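Local coordinates for protein peptidase M28 (Shewanella amazonensis SB2B, PDB 3IIB) that probably cleaves dipeptides or C-terminal residues of peptides as a zinc-dependent metallopeptidase of family M28, with two zinc ions bound in its active site, at residues W342-T347 with V435-L440. Residues are numbered along the deposited sequence; the frame is centred on the assembly and turned at random.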
loop_
_atom_site.group_PDB
_atom_site.type_symbol
_atom_site.label_atom_id
_atom_site.label_comp_id
_atom_site.label_asym_id
_atom_site.label_seq_id
_atom_site.Cartn_x
_atom_site.Cartn_y
_atom_site.Cartn_z
ATOM N N TRP A 342 18.693 29.783 1.119
ATOM C CA TRP A 342 18.281 31.098 1.620
ATOM C C TRP A 342 17.650 31.946 0.559
ATOM O O TRP A 342 17.866 31.751 -0.635
ATOM C CB TRP A 342 19.486 31.862 2.204
ATOM C CG TRP A 342 20.188 31.114 3.279
ATOM C CD1 TRP A 342 21.253 30.255 3.128
ATOM C CD2 TRP A 342 19.843 31.082 4.666
ATOM N NE1 TRP A 342 21.614 29.740 4.348
ATOM C CE2 TRP A 342 20.747 30.222 5.301
ATOM C CE3 TRP A 342 18.877 31.714 5.441
ATOM C CZ2 TRP A 342 20.706 29.987 6.652
ATOM C CZ3 TRP A 342 18.858 31.487 6.791
ATOM C CH2 TRP A 342 19.740 30.640 7.383
ATOM N N ARG A 343 16.901 32.936 1.028
ATOM C CA ARG A 343 16.490 34.067 0.204
ATOM C C ARG A 343 16.664 35.287 1.071
ATOM O O ARG A 343 15.737 35.710 1.768
ATOM C CB ARG A 343 15.051 33.878 -0.240
ATOM C CG ARG A 343 14.614 34.846 -1.281
ATOM C CD ARG A 343 15.124 34.590 -2.681
ATOM N NE ARG A 343 14.396 35.500 -3.574
ATOM C CZ ARG A 343 14.849 36.676 -4.027
ATOM N NH1 ARG A 343 16.073 37.108 -3.737
ATOM N NH2 ARG A 343 14.062 37.451 -4.792
ATOM N N VAL A 344 17.916 35.775 1.095
ATOM C CA VAL A 344 18.328 36.929 1.892
ATOM C C VAL A 344 19.137 37.918 1.014
ATOM O O VAL A 344 19.505 37.617 -0.131
ATOM C CB VAL A 344 19.163 36.491 3.106
ATOM C CG1 VAL A 344 18.360 35.507 4.019
ATOM C CG2 VAL A 344 20.521 35.846 2.636
ATOM N N ALA A 345 19.458 39.081 1.582
ATOM C CA ALA A 345 20.358 40.014 0.948
ATOM C C ALA A 345 21.661 39.334 0.516
ATOM O O ALA A 345 22.187 38.443 1.206
ATOM C CB ALA A 345 20.654 41.205 1.904
ATOM N N ASP A 346 22.211 39.800 -0.600
ATOM C CA ASP A 346 23.480 39.300 -1.059
ATOM C C ASP A 346 24.529 39.376 0.070
ATOM O O ASP A 346 25.314 38.433 0.250
ATOM C CB ASP A 346 23.972 40.064 -2.292
ATOM C CG ASP A 346 23.185 39.705 -3.564
ATOM O OD1 ASP A 346 22.619 38.582 -3.622
ATOM O OD2 ASP A 346 23.158 40.560 -4.478
ATOM N N THR A 347 24.526 40.479 0.831
ATOM C CA THR A 347 25.524 40.695 1.883
ATOM C C THR A 347 25.250 39.870 3.159
ATOM O O THR A 347 26.094 39.811 4.040
ATOM C CB THR A 347 25.641 42.172 2.289
ATOM O OG1 THR A 347 24.360 42.644 2.746
ATOM C CG2 THR A 347 26.156 43.027 1.126
ATOM N N VAL A 435 22.466 39.795 11.739
ATOM C CA VAL A 435 22.647 39.991 10.315
ATOM C C VAL A 435 21.460 40.756 9.741
ATOM O O VAL A 435 20.296 40.424 9.993
ATOM C CB VAL A 435 22.829 38.632 9.563
ATOM C CG1 VAL A 435 23.143 38.862 8.076
ATOM C CG2 VAL A 435 23.952 37.788 10.272
ATOM N N GLU A 436 21.775 41.732 8.896
ATOM C CA GLU A 436 20.757 42.428 8.136
ATOM C C GLU A 436 20.402 41.599 6.925
ATOM O O GLU A 436 21.237 41.379 6.067
ATOM C CB GLU A 436 21.226 43.846 7.747
ATOM C CG GLU A 436 20.256 44.543 6.835
ATOM C CD GLU A 436 18.885 44.664 7.474
ATOM O OE1 GLU A 436 18.797 45.321 8.524
ATOM O OE2 GLU A 436 17.917 44.099 6.914
ATOM N N LEU A 437 19.154 41.152 6.839
ATOM C CA LEU A 437 18.735 40.241 5.777
ATOM C C LEU A 437 18.126 40.916 4.531
ATOM O O LEU A 437 17.907 40.265 3.506
ATOM C CB LEU A 437 17.773 39.175 6.324
ATOM C CG LEU A 437 18.248 38.298 7.490
ATOM C CD1 LEU A 437 17.142 37.245 7.743
ATOM C CD2 LEU A 437 19.635 37.655 7.170
ATOM N N ARG A 438 17.888 42.212 4.614
ATOM C CA ARG A 438 17.219 42.945 3.570
ATOM C C ARG A 438 18.209 43.988 2.986
ATOM O O ARG A 438 19.204 44.368 3.634
ATOM C CB ARG A 438 15.979 43.616 4.161
ATOM C CG ARG A 438 14.925 42.659 4.644
ATOM C CD ARG A 438 13.780 43.412 5.194
ATOM N NE ARG A 438 12.759 42.506 5.725
ATOM C CZ ARG A 438 11.457 42.605 5.477
ATOM N NH1 ARG A 438 10.996 43.595 4.736
ATOM N NH2 ARG A 438 10.618 41.708 5.957
ATOM N N PRO A 439 17.947 44.464 1.771
ATOM C CA PRO A 439 16.893 44.074 0.873
ATOM C C PRO A 439 17.214 42.804 0.110
ATOM O O PRO A 439 18.383 42.493 -0.138
ATOM C CB PRO A 439 16.842 45.247 -0.102
ATOM C CG PRO A 439 18.266 45.644 -0.248
ATOM C CD PRO A 439 18.834 45.468 1.149
ATOM N N LEU A 440 16.174 42.074 -0.296
ATOM C CA LEU A 440 16.350 40.900 -1.141
ATOM C C LEU A 440 16.786 41.332 -2.526
ATOM O O LEU A 440 16.227 42.286 -3.072
ATOM C CB LEU A 440 15.027 40.133 -1.279
ATOM C CG LEU A 440 14.399 39.626 0.009
ATOM C CD1 LEU A 440 13.163 38.675 -0.260
ATOM C CD2 LEU A 440 15.453 38.945 0.841
HETATM O O HOH W 1 20.685 42.302 -1.636
HETATM O O HOH W 2 23.784 42.322 5.447
#
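Glu436 O lies 4.2 Å from Ala345 CB. A water donates to this oxygen and also hydrogen-bonds Thr347 OG1. Within its own segment, Glu436 OE2 accepts the backbone N-H of Arg438 on its anti lone pair. This side-chain bond spans Leu437 and probably helps to fix the backbone on either side of it. Leu437 O takes the direct bond of the contact, from Ala345 N at 2.7 Å. The bond is short and moderately bent (151° at the hydrogen), and the donor stands above the carbonyl plane, 41° out of it. The Leu437 side chain lies obliquely across Val344, with CD2 4.0 Å from Val344 CG1. After the cis peptide bond before Pro439, Pro439 O lies 3.3 Å from Ala345 CB and receives a CA-H...O contact from Ala345 CA. A second water donates to Pro439 O and accepts from Asp346 N. With CG anti to its carbonyl carbon (chi1 -59°), Leu440 carries CD2 over the Arg343-Val344 backbone, 3.4 Å from Arg343 O and 3.7 Å from Val344 CA. Its CB approaches the Arg343 guanidinium obliquely, 4.0 Å from NH1, which hydrogen-bonds Pro441 O. The contact joins the loop after helix 413-432 to the link between strand 337-343 and helix 346-355, away from the zinc site. Leu437 also packs on Ala348 and Val352 of helix 346-355 and on Tyr325 and Ile326 of strand 324-329.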